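Local coordinates for activator of Hsp90 ATPase homologue 1/2-like C-terminal domain-containing protein (Nitrosomonas europaea, PDB 1XFS) that is of unknown function but belongs to the AHA1 family, related to activators of the Hsp90 ATPase, and probably shares their Bet v 1-like fold, at residues A[70-82]-A[86-98]. Residues are numbered along the deposited sequence; the frame is centred on the assembly and turned at random.
Sequences KFPNSGCFLEVTD and LIWTSALVKNYRP
Cys76 and Thr89 pair in an antiparallel hairpin, each backbone N bonded to the other's O at 2.9 Å, and further along the register slips by one residue, because Leu78 and Glu79 both face Ile87 in a classic beta bulge. Ile87 O takes a nearly straight bond from Leu78 N (2.8 Å, 177°) and a weak one from Glu79 N, while Ile87 N returns a bond to Glu79 O. At the bulge Leu78 lies against Thr89, its CD1 3.7 Å from Thr89 CG2, while its CD2 meets the edge of the Tyr96 ring, 4.0 Å from CE1. Tyr96 of the second subunit packs on the same leucine. Cut back to an alanine, this position would probably leave the Tyr96 edge and the Thr89 methyl without the apolar neighbour they share, and thin the packing between subunits. Cys76 SG, anti to the backbone N (chi1 -175°), approaches the Tyr96 ring obliquely, 3.7 Å from CD1 in a sulfur-aromatic contact. Thr89 OG1, anti to the backbone N (chi1 -176°), accepts from Ala91 N in an ST turn and is also hydrogen-bonded to Thr115 OG1 on strand 115-122. On the face carrying Phe77, Trp88 and Leu86, the Phe77 ring meets its neighbours obliquely, CD1 lying 3.8 Å from Trp88 CB and 3.9 Å from Leu86 CD1. Phe59 of strand 58-64 meets the Phe77 ring with nearly parallel planes and the Trp88 ring edge-to-face, and helix 22-30 brings Trp26 against Leu86 and Val80. Glu79 OE2 lies 3.5 Å from Ile87 CD1, whereas OE1 receives Thr81 OG1 and a salt bridge from Arg85. A bulged hairpin within a curved, seven-stranded antiparallel sheet, with helices packed against it, is consistent with the helix-grip fold of the Bet v 1-like clan.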
# COMPACT_ATOMS: atom_id res chain seq x y z
N LYS A 70 -25.01 -6.18 6.92
CA LYS A 70 -23.80 -5.51 7.37
C LYS A 70 -22.60 -6.01 6.57
O LYS A 70 -22.46 -7.21 6.34
CB LYS A 70 -23.54 -5.77 8.85
CG LYS A 70 -24.53 -5.14 9.81
CD LYS A 70 -24.05 -5.30 11.25
CE LYS A 70 -24.99 -4.65 12.24
NZ LYS A 70 -25.15 -3.20 11.98
N PHE A 71 -21.75 -5.09 6.15
CA PHE A 71 -20.57 -5.45 5.38
C PHE A 71 -19.31 -4.84 5.99
O PHE A 71 -19.05 -3.65 5.84
CB PHE A 71 -20.71 -4.99 3.92
CG PHE A 71 -21.96 -5.50 3.24
CD1 PHE A 71 -23.17 -4.83 3.40
CD2 PHE A 71 -21.92 -6.64 2.44
CE1 PHE A 71 -24.33 -5.30 2.78
CE2 PHE A 71 -23.08 -7.11 1.82
CZ PHE A 71 -24.28 -6.44 1.99
N PRO A 72 -18.53 -5.66 6.72
CA PRO A 72 -17.30 -5.16 7.34
C PRO A 72 -16.27 -4.86 6.26
O PRO A 72 -15.99 -5.71 5.41
CB PRO A 72 -16.89 -6.31 8.25
CG PRO A 72 -17.36 -7.52 7.48
CD PRO A 72 -18.75 -7.08 7.05
N ASN A 73 -15.72 -3.65 6.29
CA ASN A 73 -14.71 -3.23 5.31
C ASN A 73 -13.40 -2.99 6.06
O ASN A 73 -13.39 -2.36 7.11
CB ASN A 73 -15.13 -1.93 4.61
CG ASN A 73 -16.61 -1.90 4.27
OD1 ASN A 73 -17.46 -1.76 5.16
ND2 ASN A 73 -16.92 -2.01 2.99
N SER A 74 -12.30 -3.48 5.50
CA SER A 74 -11.00 -3.31 6.13
C SER A 74 -10.01 -2.77 5.11
O SER A 74 -9.82 -3.36 4.05
CB SER A 74 -10.50 -4.64 6.70
OG SER A 74 -9.25 -4.50 7.34
N GLY A 75 -9.39 -1.64 5.45
CA GLY A 75 -8.43 -1.04 4.54
C GLY A 75 -7.18 -0.61 5.29
O GLY A 75 -7.07 -0.81 6.50
N CYS A 76 -6.26 0.01 4.56
CA CYS A 76 -4.99 0.46 5.14
C CYS A 76 -4.62 1.85 4.64
O CYS A 76 -4.72 2.12 3.45
CB CYS A 76 -3.89 -0.54 4.74
SG CYS A 76 -2.27 -0.27 5.46
N PHE A 77 -4.20 2.74 5.53
CA PHE A 77 -3.77 4.07 5.10
C PHE A 77 -2.37 3.96 4.49
O PHE A 77 -1.54 3.20 4.98
CB PHE A 77 -3.76 5.05 6.29
CG PHE A 77 -5.14 5.47 6.74
CD1 PHE A 77 -5.94 6.26 5.92
CD2 PHE A 77 -5.64 5.02 7.95
CE1 PHE A 77 -7.25 6.61 6.32
CE2 PHE A 77 -6.94 5.36 8.36
CZ PHE A 77 -7.74 6.15 7.54
N LEU A 78 -2.13 4.70 3.42
CA LEU A 78 -0.83 4.67 2.75
C LEU A 78 -0.09 5.99 2.87
O LEU A 78 1.14 6.02 2.90
CB LEU A 78 -1.02 4.31 1.28
CG LEU A 78 -1.73 2.99 1.02
CD1 LEU A 78 -1.92 2.81 -0.49
CD2 LEU A 78 -0.91 1.83 1.59
N GLU A 79 -0.83 7.08 2.89
CA GLU A 79 -0.25 8.41 3.02
C GLU A 79 -1.19 9.28 3.82
O GLU A 79 -2.41 9.27 3.60
CB GLU A 79 0.02 9.05 1.66
CG GLU A 79 0.59 10.47 1.79
CD GLU A 79 0.79 11.19 0.47
OE1 GLU A 79 0.80 12.44 0.48
OE2 GLU A 79 0.97 10.53 -0.57
N VAL A 80 -0.63 10.03 4.76
CA VAL A 80 -1.39 10.94 5.59
C VAL A 80 -0.60 12.24 5.63
O VAL A 80 0.33 12.39 6.42
CB VAL A 80 -1.56 10.42 7.03
CG1 VAL A 80 -2.41 11.39 7.84
CG2 VAL A 80 -2.22 9.04 7.01
N THR A 81 -0.95 13.16 4.75
CA THR A 81 -0.29 14.46 4.69
C THR A 81 -1.34 15.44 5.16
O THR A 81 -2.26 15.80 4.43
CB THR A 81 0.19 14.73 3.24
OG1 THR A 81 1.06 13.67 2.83
CG2 THR A 81 0.97 16.04 3.17
N ASP A 82 -1.21 15.84 6.42
CA ASP A 82 -2.19 16.72 7.07
C ASP A 82 -2.78 17.85 6.22
O ASP A 82 -2.05 18.66 5.64
CB ASP A 82 -1.60 17.26 8.38
CG ASP A 82 -1.46 16.18 9.46
OD1 ASP A 82 -1.97 15.06 9.26
OD2 ASP A 82 -0.83 16.46 10.51
N LEU A 86 -4.80 12.38 1.55
CA LEU A 86 -5.11 11.17 2.29
C LEU A 86 -5.25 10.05 1.27
O LEU A 86 -5.97 10.18 0.29
CB LEU A 86 -6.42 11.34 3.05
CG LEU A 86 -6.80 10.18 3.97
CD1 LEU A 86 -5.75 10.02 5.07
CD2 LEU A 86 -8.16 10.47 4.59
N ILE A 87 -4.54 8.96 1.50
CA ILE A 87 -4.61 7.82 0.60
C ILE A 87 -4.82 6.56 1.39
O ILE A 87 -4.10 6.30 2.36
CB ILE A 87 -3.31 7.64 -0.23
CG1 ILE A 87 -3.02 8.90 -1.07
CG2 ILE A 87 -3.43 6.41 -1.14
CD1 ILE A 87 -1.78 8.78 -1.96
N TRP A 88 -5.83 5.77 1.02
CA TRP A 88 -6.07 4.50 1.70
C TRP A 88 -6.38 3.47 0.63
O TRP A 88 -6.77 3.82 -0.49
CB TRP A 88 -7.21 4.61 2.72
CG TRP A 88 -8.56 4.91 2.15
CD1 TRP A 88 -9.46 4.01 1.64
CD2 TRP A 88 -9.17 6.20 2.04
NE1 TRP A 88 -10.59 4.66 1.22
CE2 TRP A 88 -10.44 6.00 1.46
CE3 TRP A 88 -8.77 7.49 2.38
CZ2 TRP A 88 -11.31 7.07 1.20
CZ3 TRP A 88 -9.64 8.55 2.13
CH2 TRP A 88 -10.89 8.33 1.54
N THR A 89 -6.18 2.20 0.95
CA THR A 89 -6.44 1.16 -0.03
C THR A 89 -7.16 -0.03 0.60
O THR A 89 -7.03 -0.28 1.79
CB THR A 89 -5.12 0.64 -0.65
OG1 THR A 89 -5.41 -0.32 -1.67
CG2 THR A 89 -4.22 -0.01 0.41
N SER A 90 -7.95 -0.74 -0.21
CA SER A 90 -8.63 -1.92 0.30
C SER A 90 -7.88 -3.16 -0.16
O SER A 90 -8.27 -4.28 0.13
CB SER A 90 -10.10 -1.95 -0.16
OG SER A 90 -10.22 -1.98 -1.56
N ALA A 91 -6.77 -2.94 -0.88
CA ALA A 91 -5.94 -4.05 -1.38
C ALA A 91 -5.06 -4.55 -0.24
O ALA A 91 -4.50 -5.65 -0.30
CB ALA A 91 -5.08 -3.59 -2.54
N LEU A 92 -4.93 -3.73 0.80
CA LEU A 92 -4.13 -4.07 1.97
C LEU A 92 -4.93 -3.80 3.23
O LEU A 92 -5.85 -2.98 3.23
CB LEU A 92 -2.85 -3.22 2.01
CG LEU A 92 -1.88 -3.24 0.84
CD1 LEU A 92 -0.71 -2.30 1.13
CD2 LEU A 92 -1.36 -4.67 0.63
N VAL A 93 -4.58 -4.49 4.31
CA VAL A 93 -5.24 -4.29 5.59
C VAL A 93 -4.19 -3.79 6.58
O VAL A 93 -3.11 -3.35 6.18
CB VAL A 93 -5.94 -5.59 6.10
CG1 VAL A 93 -7.10 -5.96 5.17
CG2 VAL A 93 -4.94 -6.74 6.19
N LYS A 94 -4.50 -3.85 7.87
CA LYS A 94 -3.58 -3.37 8.90
C LYS A 94 -2.13 -3.82 8.71
O LYS A 94 -1.87 -4.97 8.34
CB LYS A 94 -4.08 -3.79 10.28
CG LYS A 94 -3.20 -3.31 11.44
CD LYS A 94 -3.78 -3.73 12.79
CE LYS A 94 -2.92 -3.23 13.94
NZ LYS A 94 -3.43 -3.70 15.27
N ASN A 95 -1.21 -2.90 8.96
CA ASN A 95 0.23 -3.15 8.86
C ASN A 95 0.69 -3.53 7.44
O ASN A 95 1.72 -4.18 7.27
CB ASN A 95 0.64 -4.24 9.86
CG ASN A 95 0.49 -3.78 11.31
OD1 ASN A 95 0.19 -4.58 12.19
ND2 ASN A 95 0.73 -2.50 11.55
N TYR A 96 -0.08 -3.10 6.44
CA TYR A 96 0.23 -3.35 5.02
C TYR A 96 0.10 -4.80 4.56
O TYR A 96 0.68 -5.18 3.55
CB TYR A 96 1.65 -2.88 4.70
CG TYR A 96 1.96 -1.43 4.98
CD1 TYR A 96 1.28 -0.40 4.33
CD2 TYR A 96 3.01 -1.08 5.84
CE1 TYR A 96 1.64 0.93 4.52
CE2 TYR A 96 3.37 0.25 6.03
CZ TYR A 96 2.68 1.25 5.36
OH TYR A 96 3.05 2.57 5.53
N ARG A 97 -0.65 -5.60 5.31
CA ARG A 97 -0.85 -7.00 4.94
C ARG A 97 -1.74 -7.13 3.71
O ARG A 97 -2.75 -6.44 3.60
CB ARG A 97 -1.51 -7.76 6.09
CG ARG A 97 -1.77 -9.23 5.81
CD ARG A 97 -2.40 -9.91 7.02
NE ARG A 97 -1.55 -9.86 8.21
CZ ARG A 97 -0.38 -10.49 8.30
NH1 ARG A 97 0.34 -10.39 9.42
NH2 ARG A 97 0.08 -11.21 7.29
N PRO A 98 -1.38 -8.00 2.75
CA PRO A 98 -2.24 -8.15 1.57
C PRO A 98 -3.63 -8.59 2.04
O PRO A 98 -3.75 -9.42 2.94
CB PRO A 98 -1.54 -9.24 0.77
CG PRO A 98 -0.08 -8.95 1.06
CD PRO A 98 -0.09 -8.68 2.55